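Local coordinates for protein thiamine phosphate pyrophosphorylase (Bacteroides thetaiotaomicron VPI-5482, PDB 3CEU) that probably makes thiamine phosphate, as a TIM-barrel enzyme of the thiamine monophosphate synthase family in thiamine diphosphate biosynthesis, at residues A[30-35]-A[44-49]; A[99-104]-A[111-116]. One frame throughout, in Å; residues are numbered along the deposited sequence.

Contact 1: A[30-35]-A[44-49]; sequences LHLRKP and RLLTLI
L32 and L46 meet through one methyl each, CD2 of L32 lying 4.0 Å from CD2 of L46, with the two side chains running obliquely across one another. This is the second beta-alpha pair of a TIM barrel: strand 29-32 belongs to the barrel wall, helix 39-48 packs outside it, and the chain then continues into strand 57-59. L32 reaches for the helix from a fairly distant strand, its CA 9.6 Å from CA of L46. It does so with CG swung anti to its backbone N (chi1 179°), which carries both methyls outward. L46 leaves the helix to one side of the strand, yet its CD2 comes round to it, while its other neighbours include F69 and L71.

L45, one residue earlier in the helix, points at the strand directly and brings CD1 to the other branch of L32, at a looser 4.5 Å from CD1 of L32. The leucine is thus met on both methyls by consecutive helix residues, and I57 of the next strand also touches it. No hydrogen bond spans the two segments; the junction is buried and apolar.

K34 joins with its hydrocarbon part alone. Its amine turns to the backbone oxygens of T8 and T10 and to the carboxylate of E15, while its CE passes 4.3 Å from CD1 of L45.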
ATOM      1  N   LEU A  30       0.832  -2.901   4.970  1.00 14.48           N
ATOM      2  CA  LEU A  30       0.269  -1.618   5.379  1.00 18.00           C
ATOM      3  C   LEU A  30       1.315  -0.545   5.151  1.00 18.89           C
ATOM      4  O   LEU A  30       2.439  -0.652   5.640  1.00 16.43           O
ATOM      5  CB  LEU A  30      -0.095  -1.639   6.863  1.00  8.32           C
ATOM      6  CG  LEU A  30      -0.609  -0.315   7.413  1.00  7.62           C
ATOM      7  CD1 LEU A  30      -1.965  -0.003   6.801  1.00 16.15           C
ATOM      8  CD2 LEU A  30      -0.721  -0.385   8.925  1.00 13.74           C
ATOM      9  N   HIS A  31       0.941   0.481   4.398  1.00 25.43           N
ATOM     10  CA  HIS A  31       1.832   1.601   4.122  1.00 23.66           C
ATOM     11  C   HIS A  31       1.420   2.777   4.996  1.00 19.49           C
ATOM     12  O   HIS A  31       0.369   3.399   4.784  1.00 17.92           O
ATOM     13  CB  HIS A  31       1.778   1.991   2.640  1.00 21.48           C
ATOM     14  CG  HIS A  31       2.830   1.326   1.806  1.00 20.71           C
ATOM     15  ND1 HIS A  31       3.873   2.021   1.227  1.00 19.90           N
ATOM     16  CD2 HIS A  31       3.034   0.024   1.493  1.00 18.87           C
ATOM     17  CE1 HIS A  31       4.670   1.179   0.598  1.00 27.04           C
ATOM     18  NE2 HIS A  31       4.184  -0.043   0.745  1.00 20.35           N
ATOM     19  N   LEU A  32       2.253   3.057   5.993  1.00 13.32           N
ATOM     20  CA  LEU A  32       2.016   4.150   6.928  1.00 15.70           C
ATOM     21  C   LEU A  32       2.461   5.452   6.287  1.00 14.02           C
ATOM     22  O   LEU A  32       3.652   5.697   6.115  1.00 16.22           O
ATOM     23  CB  LEU A  32       2.795   3.906   8.228  1.00 11.57           C
ATOM     24  CG  LEU A  32       2.704   4.955   9.332  1.00 13.80           C
ATOM     25  CD1 LEU A  32       1.248   5.194   9.716  1.00 14.41           C
ATOM     26  CD2 LEU A  32       3.504   4.490  10.539  1.00  9.53           C
ATOM     27  N   ARG A  33       1.495   6.282   5.921  1.00 21.68           N
ATOM     28  CA  ARG A  33       1.794   7.566   5.303  1.00 20.60           C
ATOM     29  C   ARG A  33       1.034   8.673   6.025  1.00 17.41           C
ATOM     30  O   ARG A  33      -0.187   8.784   5.913  1.00 14.47           O
ATOM     31  CB  ARG A  33       1.428   7.519   3.814  1.00 22.06           C
ATOM     32  CG  ARG A  33       1.695   8.788   3.011  1.00 15.12           C
ATOM     33  CD  ARG A  33       1.500   8.515   1.522  1.00 16.50           C
ATOM     34  NE  ARG A  33       1.477   9.721   0.700  1.00 20.11           N
ATOM     35  CZ  ARG A  33       0.492  10.622   0.696  1.00 27.21           C
ATOM     36  NH1 ARG A  33      -0.574  10.471   1.475  1.00 13.41           N
ATOM     37  NH2 ARG A  33       0.561  11.675  -0.111  1.00 28.63           N
ATOM     38  N   LYS A  34       1.780   9.464   6.793  1.00 15.05           N
ATOM     39  CA  LYS A  34       1.238  10.583   7.560  1.00 14.86           C
ATOM     40  C   LYS A  34       2.089  11.812   7.247  1.00 19.01           C
ATOM     41  O   LYS A  34       2.949  12.200   8.041  1.00 19.93           O
ATOM     42  CB  LYS A  34       1.324  10.298   9.060  1.00 16.85           C
ATOM     43  CG  LYS A  34       0.623   9.031   9.522  1.00  9.80           C
ATOM     44  CD  LYS A  34      -0.859   9.079   9.206  1.00 20.33           C
ATOM     45  CE  LYS A  34      -1.599   7.893   9.807  1.00 18.62           C
ATOM     46  NZ  LYS A  34      -3.034   7.931   9.429  1.00 13.91           N
ATOM     47  N   PRO A  35       1.843  12.451   6.096  1.00 16.94           N
ATOM     48  CA  PRO A  35       2.574  13.639   5.644  1.00 23.80           C
ATOM     49  C   PRO A  35       2.718  14.741   6.688  1.00 29.15           C
ATOM     50  O   PRO A  35       1.740  15.119   7.330  1.00 35.04           O
ATOM     51  CB  PRO A  35       1.757  14.116   4.447  1.00 28.92           C
ATOM     52  CG  PRO A  35       1.089  12.858   3.949  1.00  6.04           C
ATOM     53  CD  PRO A  35       0.687  12.185   5.221  1.00 11.95           C
ATOM     54  N   ARG A  44       2.685   6.394  18.733  1.00 26.75           N
ATOM     55  CA  ARG A  44       1.467   6.067  19.478  1.00 26.35           C
ATOM     56  C   ARG A  44       0.658   5.003  18.747  1.00 20.18           C
ATOM     57  O   ARG A  44       0.245   4.004  19.333  1.00 22.75           O
ATOM     58  CB  ARG A  44       0.629   7.339  19.696  1.00 32.74           C
ATOM     59  CG  ARG A  44       1.432   8.459  20.377  1.00 40.26           C
ATOM     60  CD  ARG A  44       0.675   9.782  20.564  1.00 41.52           C
ATOM     61  NE  ARG A  44      -0.254   9.771  21.696  1.00 44.92           N
ATOM     62  CZ  ARG A  44      -1.480   9.258  21.660  1.00 46.43           C
ATOM     63  NH1 ARG A  44      -1.940   8.708  20.542  1.00 45.19           N
ATOM     64  NH2 ARG A  44      -2.248   9.300  22.742  1.00 52.20           N
ATOM     65  N   LEU A  45       0.456   5.213  17.455  1.00 20.13           N
ATOM     66  CA  LEU A  45      -0.293   4.269  16.649  1.00 17.66           C
ATOM     67  C   LEU A  45       0.430   2.923  16.608  1.00 15.87           C
ATOM     68  O   LEU A  45      -0.171   1.885  16.878  1.00 18.61           O
ATOM     69  CB  LEU A  45      -0.476   4.829  15.235  1.00 20.81           C
ATOM     70  CG  LEU A  45      -1.557   4.212  14.348  1.00 19.96           C
ATOM     71  CD1 LEU A  45      -1.712   5.022  13.069  1.00 22.14           C
ATOM     72  CD2 LEU A  45      -1.201   2.790  14.027  1.00 36.44           C
ATOM     73  N   LEU A  46       1.718   2.932  16.284  1.00 16.85           N
ATOM     74  CA  LEU A  46       2.474   1.681  16.212  1.00 16.94           C
ATOM     75  C   LEU A  46       2.448   0.897  17.528  1.00 14.56           C
ATOM     76  O   LEU A  46       2.418  -0.328  17.519  1.00 16.02           O
ATOM     77  CB  LEU A  46       3.926   1.956  15.790  1.00  5.00           C
ATOM     78  CG  LEU A  46       4.098   2.651  14.437  1.00  3.16           C
ATOM     79  CD1 LEU A  46       5.492   3.251  14.325  1.00  7.60           C
ATOM     80  CD2 LEU A  46       3.822   1.668  13.315  1.00  8.75           C
ATOM     81  N   THR A  47       2.451   1.602  18.653  1.00 15.90           N
ATOM     82  CA  THR A  47       2.427   0.941  19.957  1.00 20.28           C
ATOM     83  C   THR A  47       1.115   0.193  20.211  1.00 18.21           C
ATOM     84  O   THR A  47       1.115  -0.858  20.840  1.00 19.99           O
ATOM     85  CB  THR A  47       2.631   1.945  21.118  1.00 23.54           C
ATOM     86  OG1 THR A  47       3.830   2.696  20.903  1.00 23.19           O
ATOM     87  CG2 THR A  47       2.739   1.205  22.438  1.00 19.03           C
ATOM     88  N   LEU A  48       0.005   0.746  19.728  1.00 22.61           N
ATOM     89  CA  LEU A  48      -1.315   0.136  19.901  1.00 20.90           C
ATOM     90  C   LEU A  48      -1.528  -1.081  19.029  1.00 20.19           C
ATOM     91  O   LEU A  48      -2.312  -1.968  19.372  1.00 20.59           O
ATOM     92  CB  LEU A  48      -2.413   1.141  19.583  1.00 26.00           C
ATOM     93  CG  LEU A  48      -2.866   2.046  20.724  1.00 31.99           C
ATOM     94  CD1 LEU A  48      -1.662   2.522  21.514  1.00 31.34           C
ATOM     95  CD2 LEU A  48      -3.647   3.230  20.142  1.00 38.80           C
ATOM     96  N   ILE A  49      -0.857  -1.118  17.885  1.00 23.12           N
ATOM     97  CA  ILE A  49      -1.005  -2.255  17.004  1.00 26.68           C
ATOM     98  C   ILE A  49      -0.045  -3.359  17.407  1.00 26.18           C
ATOM     99  O   ILE A  49       1.146  -3.123  17.594  1.00 19.04           O
ATOM    100  CB  ILE A  49      -0.773  -1.865  15.527  1.00 29.05           C
ATOM    101  CG1 ILE A  49       0.433  -0.935  15.419  1.00 44.29           C
ATOM    102  CG2 ILE A  49      -2.021  -1.195  14.966  1.00 38.46           C
ATOM    103  CD1 ILE A  49       0.610  -0.325  14.037  1.00 41.18           C
TER

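Contact 2: A[99-104]-A[111-116]; sequences EEVKNR and VFMSPI
V101 sets both of its methyls against the strand, one on V111 and the other on M113. The pair of segments comes from a beta-alpha-beta unit of the TIM barrel, in which helix 98-102 precedes strand 110-113 and lies against its outer side. The chain comes closest at V101 and M113, whose CA atoms are 7.2 Å apart, nearer than L32 and L46 in contact 1, so that a side chain as short as valine bridges the gap.

The valine's rotamer decides which methyl goes where. CG1 stands anti to the backbone N (chi1 180°) and approaches V111, where it lies 4.1 Å from CG2 of V111. CG2, anti to the carbonyl carbon, turns instead to M113 and packs 3.6 Å from CG of M113. The two valine side chains pass at a slant, whereas V101 and M113 cross at about a right angle.

In V111 it is CG1 that lies beside the backbone N (chi1 -54°); this puts CG2 in the remaining place, between N and the carbonyl carbon, toward V101. M113, a selenomethionine in this model, is extended out to the selenium and bends at chi3, so V101 CG2 rests beside the start of the chain. The selenium follows close behind, SE of M113 being 4.1 Å from CG2 of V101.

F112, between these two strand residues, points away from the helix and into the barrel, where its ring meets those of H75 and H31. On the outer side, C93 of strand 90-95 touches V111, while V147 of strand 147-150 and Y129 pack on M113; V101 also touches C95 of strand 90-95, so helix 98-102 lies over the seam between strands 90-95 and 110-113.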
ATOM      1  N   GLU A  99       8.558   3.583 -18.362  1.00 28.60           N
ATOM      2  CA  GLU A  99      10.010   3.691 -18.412  1.00 31.92           C
ATOM      3  C   GLU A  99      10.600   3.729 -16.994  1.00 24.04           C
ATOM      4  O   GLU A  99      11.577   3.040 -16.711  1.00 24.43           O
ATOM      5  CB  GLU A  99      10.426   4.950 -19.190  1.00 32.40           C
ATOM      6  CG  GLU A  99      11.911   4.995 -19.559  1.00 26.08           C
ATOM      7  CD  GLU A  99      12.342   6.333 -20.143  1.00 39.28           C
ATOM      8  OE1 GLU A  99      13.509   6.441 -20.579  1.00 28.61           O
ATOM      9  OE2 GLU A  99      11.521   7.282 -20.164  1.00 56.20           O
ATOM     10  N   GLU A 100      10.006   4.526 -16.106  1.00 21.11           N
ATOM     11  CA  GLU A 100      10.507   4.620 -14.736  1.00 17.25           C
ATOM     12  C   GLU A 100      10.591   3.251 -14.072  1.00 15.40           C
ATOM     13  O   GLU A 100      11.642   2.864 -13.545  1.00 12.26           O
ATOM     14  CB  GLU A 100       9.635   5.555 -13.886  1.00 21.46           C
ATOM     15  CG  GLU A 100      10.207   6.964 -13.781  1.00 20.03           C
ATOM     16  CD  GLU A 100       9.471   7.851 -12.783  1.00 34.14           C
ATOM     17  OE1 GLU A 100       9.163   7.389 -11.659  1.00 40.76           O
ATOM     18  OE2 GLU A 100       9.227   9.033 -13.112  1.00 43.51           O
ATOM     19  N   VAL A 101       9.480   2.520 -14.105  1.00 10.71           N
ATOM     20  CA  VAL A 101       9.412   1.190 -13.516  1.00  8.88           C
ATOM     21  C   VAL A 101      10.486   0.333 -14.136  1.00 15.28           C
ATOM     22  O   VAL A 101      11.137  -0.458 -13.451  1.00 19.88           O
ATOM     23  CB  VAL A 101       8.073   0.497 -13.817  1.00 13.49           C
ATOM     24  CG1 VAL A 101       8.063  -0.876 -13.184  1.00  8.08           C
ATOM     25  CG2 VAL A 101       6.908   1.341 -13.317  1.00 18.06           C
ATOM     26  N   LYS A 102      10.652   0.487 -15.448  1.00 14.46           N
ATOM     27  CA  LYS A 102      11.634  -0.279 -16.196  1.00 16.52           C
ATOM     28  C   LYS A 102      13.045  -0.050 -15.686  1.00 18.64           C
ATOM     29  O   LYS A 102      13.764  -1.000 -15.394  1.00 15.95           O
ATOM     30  CB  LYS A 102      11.557   0.081 -17.681  1.00 20.42           C
ATOM     31  CG  LYS A 102      12.574  -0.635 -18.567  1.00 17.13           C
ATOM     32  CD  LYS A 102      12.398  -0.226 -20.032  1.00 30.96           C
ATOM     33  CE  LYS A 102      13.490  -0.807 -20.937  1.00 34.15           C
ATOM     34  NZ  LYS A 102      13.352  -0.361 -22.365  1.00 38.87           N
ATOM     35  N   ASN A 103      13.449   1.205 -15.566  1.00 15.97           N
ATOM     36  CA  ASN A 103      14.807   1.475 -15.105  1.00 30.44           C
ATOM     37  C   ASN A 103      14.895   1.773 -13.614  1.00 28.10           C
ATOM     38  O   ASN A 103      15.640   2.658 -13.207  1.00 42.98           O
ATOM     39  CB  ASN A 103      15.399   2.651 -15.879  1.00 27.45           C
ATOM     40  CG  ASN A 103      15.003   2.642 -17.333  1.00 33.66           C
ATOM     41  OD1 ASN A 103      15.111   1.616 -18.011  1.00 28.14           O
ATOM     42  ND2 ASN A 103      14.546   3.790 -17.829  1.00 19.31           N
ATOM     43  N   ARG A 104      14.150   1.045 -12.789  1.00 31.85           N
ATOM     44  CA  ARG A 104      14.210   1.314 -11.360  1.00 31.46           C
ATOM     45  C   ARG A 104      13.734   0.171 -10.474  1.00 24.63           C
ATOM     46  O   ARG A 104      14.250  -0.020  -9.379  1.00 25.47           O
ATOM     47  CB  ARG A 104      13.415   2.589 -11.042  1.00 23.08           C
ATOM     48  CG  ARG A 104      14.255   3.687 -10.405  1.00 42.60           C
ATOM     49  CD  ARG A 104      14.221   4.999 -11.196  1.00 30.57           C
ATOM     50  NE  ARG A 104      13.046   5.803 -10.890  1.00 31.44           N
ATOM     51  CZ  ARG A 104      12.827   7.031 -11.362  1.00 43.27           C
ATOM     52  NH1 ARG A 104      13.704   7.611 -12.174  1.00 33.58           N
ATOM     53  NH2 ARG A 104      11.730   7.696 -11.012  1.00 36.04           N
ATOM     54  N   VAL A 111       8.061  -1.610  -6.411  1.00 18.97           N
ATOM     55  CA  VAL A 111       7.724  -0.218  -6.629  1.00 13.00           C
ATOM     56  C   VAL A 111       6.241  -0.084  -6.924  1.00 10.34           C
ATOM     57  O   VAL A 111       5.583  -1.048  -7.326  1.00  6.85           O
ATOM     58  CB  VAL A 111       8.503   0.379  -7.828  1.00 14.06           C
ATOM     59  CG1 VAL A 111      10.002   0.165  -7.650  1.00  9.92           C
ATOM     60  CG2 VAL A 111       8.022  -0.242  -9.123  1.00  5.81           C
ATOM     61  N   PHE A 112       5.726   1.121  -6.713  1.00  7.35           N
ATOM     62  CA  PHE A 112       4.331   1.440  -6.991  1.00 13.63           C
ATOM     63  C   PHE A 112       4.302   1.975  -8.416  1.00 17.88           C
ATOM     64  O   PHE A 112       5.310   2.470  -8.914  1.00 26.92           O
ATOM     65  CB  PHE A 112       3.827   2.547  -6.050  1.00 17.22           C
ATOM     66  CG  PHE A 112       3.450   2.066  -4.677  1.00 17.13           C
ATOM     67  CD1 PHE A 112       3.702   0.754  -4.290  1.00 10.88           C
ATOM     68  CD2 PHE A 112       2.825   2.918  -3.773  1.00 15.37           C
ATOM     69  CE1 PHE A 112       3.341   0.298  -3.031  1.00  8.21           C
ATOM     70  CE2 PHE A 112       2.461   2.467  -2.511  1.00  6.86           C
ATOM     71  CZ  PHE A 112       2.721   1.148  -2.144  1.00  5.44           C
HETATM   72  N   MSE A 113       3.161   1.870  -9.081  1.00 19.84           N
HETATM   73  CA  MSE A 113       3.043   2.416 -10.421  1.00 18.13           C
HETATM   74  C   MSE A 113       1.719   3.165 -10.463  1.00 27.11           C
HETATM   75  O   MSE A 113       0.665   2.595 -10.158  1.00 23.37           O
HETATM   76  CB  MSE A 113       3.057   1.314 -11.479  1.00 15.43           C
HETATM   77  CG  MSE A 113       3.323   1.836 -12.881  1.00 20.20           C
HETATM   78 SE   MSE A 113       2.959   0.559 -14.289  1.00 37.83          SE
HETATM   79  CE  MSE A 113       2.124   1.753 -15.569  1.00 26.79           C
ATOM     80  N   SER A 114       1.774   4.441 -10.834  1.00 28.51           N
ATOM     81  CA  SER A 114       0.574   5.273 -10.882  1.00 32.02           C
ATOM     82  C   SER A 114       0.772   6.479 -11.790  1.00 35.62           C
ATOM     83  O   SER A 114       1.904   6.805 -12.154  1.00 38.02           O
ATOM     84  CB  SER A 114       0.258   5.769  -9.481  1.00 17.80           C
ATOM     85  OG  SER A 114       1.321   6.567  -9.009  1.00 16.77           O
ATOM     86  N   PRO A 115      -0.328   7.153 -12.178  1.00 37.40           N
ATOM     87  CA  PRO A 115      -1.731   6.856 -11.834  1.00 33.89           C
ATOM     88  C   PRO A 115      -2.343   5.867 -12.832  1.00 31.04           C
ATOM     89  O   PRO A 115      -2.511   6.196 -14.007  1.00 28.89           O
ATOM     90  CB  PRO A 115      -2.421   8.225 -11.916  1.00 32.04           C
ATOM     91  CG  PRO A 115      -1.287   9.228 -11.830  1.00 38.96           C
ATOM     92  CD  PRO A 115      -0.196   8.549 -12.625  1.00 28.72           C
ATOM     93  N   ILE A 116      -2.679   4.665 -12.366  1.00 28.29           N
ATOM     94  CA  ILE A 116      -3.264   3.651 -13.239  1.00 24.08           C
ATOM     95  C   ILE A 116      -4.666   4.052 -13.686  1.00 22.06           C
ATOM     96  O   ILE A 116      -5.090   3.710 -14.791  1.00 18.66           O
ATOM     97  CB  ILE A 116      -3.350   2.274 -12.543  1.00 17.89           C
ATOM     98  CG1 ILE A 116      -1.960   1.823 -12.080  1.00 27.21           C
ATOM     99  CG2 ILE A 116      -3.956   1.253 -13.495  1.00 19.25           C
ATOM    100  CD1 ILE A 116      -0.936   1.659 -13.193  1.00 17.07           C
TER

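In the fold
Contacts 1 and 2 are two helix-on-strand junctions of the same eight-stranded barrel, reached one after the other along the chain and lying on opposite sides of its centre, with about 25 Å between their own centres. Contact 1 follows its strand with its helix; in contact 2 the helix comes first. Both pack on the outside of the wall, yet they meet inside it: H31, next to L32, and F112, next to M113, approach across the barrel interior, with CE1 of H31 3.4 Å from CZ of F112. H31 is also hydrogen-bonded to H60 and Y110. TIM-barrel active sites lie at the C-terminal ends of the strands, but no bound ligand fixes that site here.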